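Local coordinates for protein putative glucoamylase (Bacteroides caccae ATCC 43185, PDB 4QT9) that is a putative glucoamylase, a hydrolase with an alpha/alpha toroid fold that probably cleaves glycosidic bonds in a carbohydrate substrate, at residues E49-H52 / V56-Q59; V173-Y178 / Y212-A217; A297-N302 / K307-D312. All coordinates share one frame; numbering follows the deposited sequence.

Contact 1 of 3, residues E49-H52 / V56-Q59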
loop_
_atom_site.group_PDB
_atom_site.type_symbol
_atom_site.label_atom_id
_atom_site.label_comp_id
_atom_site.label_asym_id
_atom_site.label_seq_id
_atom_site.Cartn_x
_atom_site.Cartn_y
_atom_site.Cartn_z
ATOM N N GLU A 49 2.851 8.548 -9.993
ATOM C CA GLU A 49 3.622 7.335 -9.739
ATOM C C GLU A 49 4.935 7.712 -9.001
ATOM O O GLU A 49 5.274 7.106 -7.984
ATOM C CB GLU A 49 3.918 6.610 -11.079
ATOM C CG GLU A 49 4.818 5.381 -10.965
ATOM C CD GLU A 49 4.276 4.241 -10.118
ATOM O OE1 GLU A 49 3.116 3.820 -10.335
ATOM O OE2 GLU A 49 5.025 3.754 -9.243
ATOM N N ARG A 50 5.615 8.763 -9.493
ATOM C CA ARG A 50 6.892 9.243 -8.992
ATOM C C ARG A 50 6.992 10.780 -8.955
ATOM O O ARG A 50 6.288 11.485 -9.696
ATOM C CB ARG A 50 8.035 8.684 -9.873
ATOM C CG ARG A 50 8.170 9.291 -11.283
ATOM C CD ARG A 50 8.955 8.382 -12.205
ATOM N NE ARG A 50 8.092 7.365 -12.821
ATOM C CZ ARG A 50 8.177 6.049 -12.644
ATOM N NH1 ARG A 50 9.090 5.534 -11.820
ATOM N NH2 ARG A 50 7.356 5.236 -13.290
ATOM N N TYR A 51 7.913 11.277 -8.116
ATOM C CA TYR A 51 8.258 12.690 -7.994
ATOM C C TYR A 51 9.776 12.798 -7.934
ATOM O O TYR A 51 10.400 12.221 -7.040
ATOM C CB TYR A 51 7.593 13.350 -6.770
ATOM C CG TYR A 51 7.737 14.856 -6.786
ATOM C CD1 TYR A 51 8.904 15.469 -6.335
ATOM C CD2 TYR A 51 6.731 15.663 -7.293
ATOM C CE1 TYR A 51 9.077 16.845 -6.424
ATOM C CE2 TYR A 51 6.886 17.042 -7.382
ATOM C CZ TYR A 51 8.056 17.633 -6.934
ATOM O OH TYR A 51 8.189 19.005 -6.984
ATOM N N HIS A 52 10.366 13.462 -8.920
ATOM C CA HIS A 52 11.825 13.626 -9.001
ATOM C C HIS A 52 12.186 15.078 -8.731
ATOM O O HIS A 52 11.830 15.958 -9.518
ATOM C CB HIS A 52 12.382 13.136 -10.367
ATOM C CG HIS A 52 12.173 11.655 -10.617
ATOM N ND1 HIS A 52 12.572 11.061 -11.802
ATOM C CD2 HIS A 52 11.653 10.697 -9.815
ATOM C CE1 HIS A 52 12.301 9.775 -11.673
ATOM N NE2 HIS A 52 11.758 9.505 -10.489
ATOM N N VAL A 56 14.040 15.465 -13.773
ATOM C CA VAL A 56 14.376 14.569 -14.880
ATOM C C VAL A 56 13.562 13.275 -14.756
ATOM O O VAL A 56 13.726 12.509 -13.795
ATOM C CB VAL A 56 15.902 14.271 -15.002
ATOM C CG1 VAL A 56 16.230 13.649 -16.356
ATOM C CG2 VAL A 56 16.744 15.529 -14.777
ATOM N N TYR A 57 12.687 13.045 -15.746
ATOM C CA TYR A 57 11.801 11.897 -15.820
ATOM C C TYR A 57 12.167 11.030 -17.042
ATOM O O TYR A 57 11.819 11.383 -18.173
ATOM C CB TYR A 57 10.328 12.365 -15.862
ATOM C CG TYR A 57 9.859 12.968 -14.557
ATOM C CD1 TYR A 57 10.135 14.295 -14.241
ATOM C CD2 TYR A 57 9.151 12.205 -13.627
ATOM C CE1 TYR A 57 9.742 14.847 -13.027
ATOM C CE2 TYR A 57 8.721 12.756 -12.418
ATOM C CZ TYR A 57 9.034 14.079 -12.113
ATOM O OH TYR A 57 8.624 14.643 -10.916
ATOM N N PRO A 58 12.868 9.889 -16.832
ATOM C CA PRO A 58 13.245 9.025 -17.976
ATOM C C PRO A 58 12.053 8.578 -18.845
ATOM O O PRO A 58 12.184 8.487 -20.071
ATOM C CB PRO A 58 13.903 7.824 -17.297
ATOM C CG PRO A 58 14.417 8.371 -15.997
ATOM C CD PRO A 58 13.376 9.344 -15.557
ATOM N N GLN A 59 10.883 8.332 -18.222
ATOM C CA GLN A 59 9.693 7.918 -18.957
ATOM C C GLN A 59 8.799 9.125 -19.321
ATOM O O GLN A 59 7.735 8.936 -19.922
ATOM C CB GLN A 59 8.903 6.876 -18.156
ATOM C CG GLN A 59 9.624 5.535 -17.990
ATOM C CD GLN A 59 8.660 4.442 -17.599
ATOM O OE1 GLN A 59 8.400 3.501 -18.360
ATOM N NE2 GLN A 59 8.077 4.558 -16.414
HETATM O O HOH W 1 5.569 13.801 -10.914
#
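Tyr-57 reaches back across a surface loop of the alpha/alpha toroid and lays its ring over the imidazole of His-52, on the short strand 50-52. The two rings form an offset stack with planes only 9° apart and centroids separated by 4.7 Å. The overlap is partial: Tyr-57 CE2 lies over the rim of the imidazole, while His-52 CB sits against one face of the phenol in a CH-pi contact. Two hydrogen bonds hold the stack at its ends. The backbone N of His-52 donates to Tyr-57 OH over 2.9 Å and is almost straight, so the phenol oxygen docks on the strand backbone. Toward the loop backbone, His-52 ND1 donates to Val-56 O at 2.7 Å. The Val-56 oxygen lies in the imidazole plane, which with the bond at NE2 helps to fix the rotation of the ring. With CG anti to its carbonyl carbon (chi1 -69°), Tyr-57 swings its ring end toward the strand although its CB does not head there. Arg-50 flanks the phenol: its CG packs at the ring edge, 3.7 Å from Tyr-57 CE2. Its chain then bends at chi3 (85°), and the guanidinium, steeply inclined to the ring, forms a salt bridge through NE with Asp-61. Tyr-320 OH is hydrogen-bonded to both Arg-50 NH1 and His-52 NE2, so each imidazole nitrogen has a partner. Strand 50-52 itself pairs antiparallel with 389-391, joining the loop to a distant part of the chain. A water bridges the two segments, donating to Arg-50 O at 2.7 Å and hydrogen-bonded to Tyr-57 OH at 3.2 Å.

Contact 2 of 3, residues V173-Y178 / Y212-A217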
loop_
_atom_site.group_PDB
_atom_site.type_symbol
_atom_site.label_atom_id
_atom_site.label_comp_id
_atom_site.label_asym_id
_atom_site.label_seq_id
_atom_site.Cartn_x
_atom_site.Cartn_y
_atom_site.Cartn_z
ATOM N N VAL A 173 -17.524 -1.401 -8.703
ATOM C CA VAL A 173 -16.418 -2.361 -8.966
ATOM C C VAL A 173 -16.960 -3.785 -9.093
ATOM O O VAL A 173 -17.453 -4.354 -8.106
ATOM C CB VAL A 173 -15.237 -2.336 -7.964
ATOM C CG1 VAL A 173 -14.109 -3.252 -8.449
ATOM C CG2 VAL A 173 -14.716 -0.916 -7.752
ATOM N N ASP A 174 -16.835 -4.369 -10.311
ATOM C CA ASP A 174 -17.327 -5.734 -10.546
ATOM C C ASP A 174 -16.218 -6.762 -10.237
ATOM O O ASP A 174 -15.569 -7.284 -11.162
ATOM C CB ASP A 174 -17.875 -5.904 -11.975
ATOM C CG ASP A 174 -18.663 -7.205 -12.218
ATOM O OD1 ASP A 174 -18.581 -8.128 -11.372
ATOM O OD2 ASP A 174 -19.347 -7.297 -13.247
ATOM N N TRP A 175 -16.010 -7.052 -8.928
ATOM C CA TRP A 175 -14.965 -8.006 -8.498
ATOM C C TRP A 175 -15.226 -9.390 -9.108
ATOM O O TRP A 175 -14.292 -10.058 -9.557
ATOM C CB TRP A 175 -14.890 -8.120 -6.956
ATOM C CG TRP A 175 -14.832 -6.802 -6.250
ATOM C CD1 TRP A 175 -15.888 -6.056 -5.814
ATOM C CD2 TRP A 175 -13.647 -6.027 -5.975
ATOM N NE1 TRP A 175 -15.437 -4.890 -5.231
ATOM C CE2 TRP A 175 -14.064 -4.848 -5.314
ATOM C CE3 TRP A 175 -12.267 -6.245 -6.166
ATOM C CZ2 TRP A 175 -13.150 -3.862 -4.890
ATOM C CZ3 TRP A 175 -11.363 -5.265 -5.758
ATOM C CH2 TRP A 175 -11.802 -4.110 -5.098
ATOM N N ASP A 176 -16.518 -9.785 -9.165
ATOM C CA ASP A 176 -16.940 -11.088 -9.651
ATOM C C ASP A 176 -16.534 -11.306 -11.110
ATOM O O ASP A 176 -16.235 -12.437 -11.479
ATOM C CB ASP A 176 -18.454 -11.260 -9.461
ATOM C CG ASP A 176 -18.959 -12.623 -9.857
ATOM O OD1 ASP A 176 -18.910 -13.544 -9.006
ATOM O OD2 ASP A 176 -19.418 -12.770 -11.013
ATOM N N TRP A 177 -16.516 -10.258 -11.931
ATOM C CA TRP A 177 -16.066 -10.385 -13.325
ATOM C C TRP A 177 -14.651 -10.988 -13.407
ATOM O O TRP A 177 -14.372 -11.775 -14.299
ATOM C CB TRP A 177 -16.070 -9.010 -14.031
ATOM C CG TRP A 177 -15.443 -9.043 -15.391
ATOM C CD1 TRP A 177 -14.144 -8.771 -15.698
ATOM C CD2 TRP A 177 -16.032 -9.580 -16.581
ATOM N NE1 TRP A 177 -13.905 -9.041 -17.027
ATOM C CE2 TRP A 177 -15.057 -9.507 -17.600
ATOM C CE3 TRP A 177 -17.320 -10.045 -16.906
ATOM C CZ2 TRP A 177 -15.321 -9.894 -18.918
ATOM C CZ3 TRP A 177 -17.590 -10.412 -18.220
ATOM C CH2 TRP A 177 -16.592 -10.353 -19.206
ATOM N N TYR A 178 -13.765 -10.592 -12.492
ATOM C CA TYR A 178 -12.367 -10.975 -12.473
ATOM C C TYR A 178 -12.149 -12.429 -12.007
ATOM O O TYR A 178 -11.015 -12.858 -11.883
ATOM C CB TYR A 178 -11.577 -9.952 -11.648
ATOM C CG TYR A 178 -11.397 -8.644 -12.409
ATOM C CD1 TYR A 178 -12.444 -7.733 -12.528
ATOM C CD2 TYR A 178 -10.189 -8.334 -13.034
ATOM C CE1 TYR A 178 -12.313 -6.571 -13.294
ATOM C CE2 TYR A 178 -10.041 -7.165 -13.782
ATOM C CZ TYR A 178 -11.122 -6.304 -13.941
ATOM O OH TYR A 178 -11.001 -5.142 -14.670
ATOM N N TYR A 212 -9.013 -9.844 -1.890
ATOM C CA TYR A 212 -9.990 -10.913 -1.616
ATOM C C TYR A 212 -10.972 -10.490 -0.532
ATOM O O TYR A 212 -12.131 -10.878 -0.606
ATOM C CB TYR A 212 -9.265 -12.201 -1.165
ATOM C CG TYR A 212 -8.785 -13.038 -2.325
ATOM C CD1 TYR A 212 -9.616 -13.977 -2.921
ATOM C CD2 TYR A 212 -7.511 -12.865 -2.853
ATOM C CE1 TYR A 212 -9.193 -14.714 -4.024
ATOM C CE2 TYR A 212 -7.087 -13.582 -3.972
ATOM C CZ TYR A 212 -7.937 -14.499 -4.559
ATOM O OH TYR A 212 -7.520 -15.252 -5.627
ATOM N N ILE A 213 -10.525 -9.737 0.506
ATOM C CA ILE A 213 -11.457 -9.295 1.576
ATOM C C ILE A 213 -12.506 -8.323 0.962
ATOM O O ILE A 213 -13.700 -8.513 1.191
ATOM C CB ILE A 213 -10.712 -8.695 2.806
ATOM C CG1 ILE A 213 -10.026 -9.842 3.625
ATOM C CG2 ILE A 213 -11.654 -7.865 3.707
ATOM C CD1 ILE A 213 -8.811 -9.438 4.288
ATOM N N LEU A 214 -12.072 -7.338 0.154
ATOM C CA LEU A 214 -12.990 -6.380 -0.512
ATOM C C LEU A 214 -13.861 -7.072 -1.572
ATOM O O LEU A 214 -15.033 -6.738 -1.700
ATOM C CB LEU A 214 -12.201 -5.233 -1.134
ATOM C CG LEU A 214 -11.510 -4.314 -0.138
ATOM C CD1 LEU A 214 -10.621 -3.339 -0.856
ATOM C CD2 LEU A 214 -12.531 -3.598 0.773
ATOM N N ALA A 215 -13.319 -8.082 -2.281
ATOM C CA ALA A 215 -14.091 -8.867 -3.245
ATOM C C ALA A 215 -15.260 -9.557 -2.552
ATOM O O ALA A 215 -16.354 -9.542 -3.085
ATOM C CB ALA A 215 -13.209 -9.895 -3.919
ATOM N N ALA A 216 -15.050 -10.070 -1.335
ATOM C CA ALA A 216 -16.071 -10.729 -0.523
ATOM C C ALA A 216 -17.025 -9.726 0.135
ATOM O O ALA A 216 -18.147 -10.079 0.439
ATOM C CB ALA A 216 -15.406 -11.577 0.549
ATOM N N ALA A 217 -16.556 -8.500 0.380
ATOM C CA ALA A 217 -17.308 -7.411 1.028
ATOM C C ALA A 217 -18.288 -6.683 0.094
ATOM O O ALA A 217 -19.205 -6.018 0.585
ATOM C CB ALA A 217 -16.327 -6.392 1.593
#
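This is a buried apolar contact in which the indole of Trp-175, in the loop that follows helix 157-172, lies flat against helix 209-217. The helix presents backbone as much as side chain: Ala-215 CA stands over the five-membered ring, 4.1 Å from its centroid and 25° off the ring normal, a CH-pi contact. The small Ala-215 lets the indole come this close, with Trp-175 CG only 3.7 Å from Ala-215 CA. At the root of the side chain, Trp-175 CB meets Ala-215 CB at 3.9 Å. Farther along the same face Leu-214 takes over, its CB touching CZ2 and CH2 of the six-membered ring. Leu-214 O also lies above this face, 4.0 Å from Trp-175 NE1, as a van der Waals neighbour. The opposite face is covered by Val-173 CG1, centred 3.5 Å above the ring plane, and the indole is thus sandwiched between its own loop and the helix. The turn carrying it is pinned by Asp-174, whose OD1 accepts from Trp-177 N at 3.0 Å, approached from above the carboxylate plane. Leu-135 of helix 135-152 also packs on Trp-175, while Leu-214 reaches Leu-146 of that helix and Trp-170 of helix 157-172. Trp-175 thereby links its loop to two helices, 209-217 and 135-152. Here an inter-helix loop of the alpha/alpha toroid is packed onto a helix by one indole, and the turn that carries it is an Asx motif.

Contact 3 of 3, residues A297-N302 / K307-D312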
loop_
_atom_site.group_PDB
_atom_site.type_symbol
_atom_site.label_atom_id
_atom_site.label_comp_id
_atom_site.label_asym_id
_atom_site.label_seq_id
_atom_site.Cartn_x
_atom_site.Cartn_y
_atom_site.Cartn_z
ATOM N N ALA A 297 16.741 -8.881 10.966
ATOM C CA ALA A 297 17.767 -9.877 11.279
ATOM C C ALA A 297 18.721 -10.047 10.117
ATOM O O ALA A 297 19.923 -10.088 10.360
ATOM C CB ALA A 297 17.128 -11.214 11.635
ATOM N N TYR A 298 18.211 -10.104 8.858
ATOM C CA TYR A 298 19.060 -10.236 7.665
ATOM C C TYR A 298 19.999 -9.037 7.518
ATOM O O TYR A 298 21.180 -9.240 7.228
ATOM C CB TYR A 298 18.232 -10.411 6.362
ATOM C CG TYR A 298 19.098 -10.417 5.117
ATOM C CD1 TYR A 298 19.445 -9.229 4.478
ATOM C CD2 TYR A 298 19.656 -11.597 4.640
ATOM C CE1 TYR A 298 20.353 -9.212 3.420
ATOM C CE2 TYR A 298 20.547 -11.597 3.565
ATOM C CZ TYR A 298 20.881 -10.402 2.946
ATOM O OH TYR A 298 21.751 -10.402 1.881
ATOM N N CYS A 299 19.472 -7.789 7.683
ATOM C CA CYS A 299 20.261 -6.559 7.563
ATOM C C CYS A 299 21.312 -6.485 8.653
ATOM O O CYS A 299 22.433 -6.048 8.364
ATOM C CB CYS A 299 19.374 -5.324 7.576
ATOM S SG CYS A 299 18.203 -5.231 6.195
ATOM N N ILE A 300 20.982 -6.937 9.900
ATOM C CA ILE A 300 21.962 -6.948 11.009
ATOM C C ILE A 300 23.059 -7.958 10.658
ATOM O O ILE A 300 24.232 -7.656 10.825
ATOM C CB ILE A 300 21.286 -7.230 12.393
ATOM C CG1 ILE A 300 20.428 -6.005 12.822
ATOM C CG2 ILE A 300 22.332 -7.606 13.491
ATOM C CD1 ILE A 300 19.490 -6.241 13.917
ATOM N N ARG A 301 22.680 -9.119 10.095
ATOM C CA ARG A 301 23.661 -10.131 9.706
ATOM C C ARG A 301 24.550 -9.591 8.595
ATOM O O ARG A 301 25.757 -9.765 8.686
ATOM C CB ARG A 301 22.996 -11.449 9.308
ATOM C CG ARG A 301 24.008 -12.579 9.123
ATOM C CD ARG A 301 23.297 -13.904 9.111
ATOM N NE ARG A 301 22.218 -13.972 8.120
ATOM C CZ ARG A 301 22.380 -14.390 6.871
ATOM N NH1 ARG A 301 23.586 -14.719 6.423
ATOM N NH2 ARG A 301 21.341 -14.477 6.057
ATOM N N ASN A 302 23.964 -8.885 7.593
ATOM C CA ASN A 302 24.691 -8.214 6.498
ATOM C C ASN A 302 25.779 -9.132 5.896
ATOM O O ASN A 302 26.967 -8.807 5.990
ATOM C CB ASN A 302 25.300 -6.901 7.017
ATOM C CG ASN A 302 25.898 -6.015 5.956
ATOM O OD1 ASN A 302 25.573 -6.114 4.771
ATOM N ND2 ASN A 302 26.858 -5.184 6.350
ATOM N N LYS A 307 27.906 -1.173 3.433
ATOM C CA LYS A 307 28.129 -0.095 4.384
ATOM C C LYS A 307 26.799 0.359 4.997
ATOM O O LYS A 307 25.800 0.475 4.291
ATOM C CB LYS A 307 28.854 1.093 3.707
ATOM C CG LYS A 307 29.236 2.208 4.679
ATOM C CD LYS A 307 29.695 3.501 4.012
ATOM C CE LYS A 307 29.708 4.605 5.040
ATOM N NZ LYS A 307 30.130 5.910 4.473
ATOM N N GLY A 308 26.809 0.567 6.309
ATOM C CA GLY A 308 25.670 1.114 7.031
ATOM C C GLY A 308 24.644 0.151 7.583
ATOM O O GLY A 308 23.929 0.528 8.516
ATOM N N PHE A 309 24.535 -1.069 7.011
ATOM C CA PHE A 309 23.540 -2.082 7.441
ATOM C C PHE A 309 23.759 -2.464 8.909
ATOM O O PHE A 309 24.894 -2.708 9.298
ATOM C CB PHE A 309 23.627 -3.335 6.550
ATOM C CG PHE A 309 22.930 -3.309 5.208
ATOM C CD1 PHE A 309 22.985 -2.179 4.395
ATOM C CD2 PHE A 309 22.300 -4.448 4.713
ATOM C CE1 PHE A 309 22.376 -2.169 3.135
ATOM C CE2 PHE A 309 21.704 -4.441 3.445
ATOM C CZ PHE A 309 21.716 -3.289 2.676
ATOM N N GLY A 310 22.704 -2.413 9.717
ATOM C CA GLY A 310 22.800 -2.700 11.148
ATOM C C GLY A 310 21.517 -2.443 11.923
ATOM O O GLY A 310 20.483 -2.200 11.311
ATOM N N PRO A 311 21.543 -2.461 13.284
ATOM C CA PRO A 311 20.291 -2.247 14.055
ATOM C C PRO A 311 19.688 -0.856 13.897
ATOM O O PRO A 311 18.485 -0.704 14.081
ATOM C CB PRO A 311 20.705 -2.495 15.510
ATOM C CG PRO A 311 22.052 -3.174 15.434
ATOM C CD PRO A 311 22.693 -2.732 14.173
ATOM N N ASP A 312 20.502 0.150 13.543
ATOM C CA ASP A 312 20.023 1.518 13.324
ATOM C C ASP A 312 19.662 1.751 11.852
ATOM O O ASP A 312 19.109 2.793 11.528
ATOM C CB ASP A 312 21.091 2.543 13.759
ATOM C CG ASP A 312 21.502 2.469 15.221
ATOM O OD1 ASP A 312 20.651 2.776 16.099
ATOM O OD2 ASP A 312 22.680 2.128 15.490
#
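Phe-309 and Asn-302 meet through contrasting first torsions: the phenylalanine CG lies beside its backbone N (chi1 -81°), whereas the asparagine CG points opposite its own (chi1 -171°). This brings the Asn-302 amide across Phe-309 CB, where the helix 284-301 of the alpha/alpha toroid ends and the chain doubles back along it. Asn-302 is the first residue to leave the helix, with positive phi. Its CG approaches Phe-309 CB to 3.6 Å, and the amide plane is inclined 28° to the ring. OD1 lies obliquely to the phenyl, 3.7 Å from Phe-309 CD2. The amide's polar grip is local: ND2 donates to Tyr-306 O, which ties the helix end to the returning loop, and the Tyr-306 ring also meets that of Phe-309. One turn back in the helix, Cys-299 contributes both backbone and side chain. Its carbonyl O lies near the phenyl plane at the ring edge, and 3.5 Å from Phe-309 CB. Cys-299 CB touches CD2, while SG stands obliquely 5.1 Å from the ring centroid in a sulfur-aromatic contact. Asp-335 and Trp-314 extend this cluster, the first against Phe-309 and the second against Cys-299. Beyond the ring, the loop passes close to the helix at Gly-310, whose CA is 4.3 Å from that of Ile-300. Phe-309 sends its CB toward the helix, and Gly-310 brings only backbone to Ile-300. Ile-300 reaches it through CG1, which packs on the Gly-310–Pro-311 peptide, and Pro-311 is backed in turn by Gln-357 of helix 352-364. The Ile-300 CG1 methylene rests 3.7 Å from Pro-311 N, with Pro-311 CG alongside it at 4.2 Å.

Contact 2 is the buried one, while contacts 1 and 3 lie at the surface of the toroid. Contacts 1 and 3 each join segments separated by a few residues, a strand or helix end with the loop that follows it; contact 2 spans 33 intervening residues and brings a loop onto a separate helix. No helix or strand is shared among the three. Contact 1 combines an aromatic stack with direct hydrogen bonds and a water; contact 2 is apolar, an indole face on a helix backbone, whereas contact 3 mixes a carbonyl, an amide and a sulfur around a phenyl ring. Contacts 2 and 3 lie on opposite sides of the chain's centre, their centres 40 Å apart.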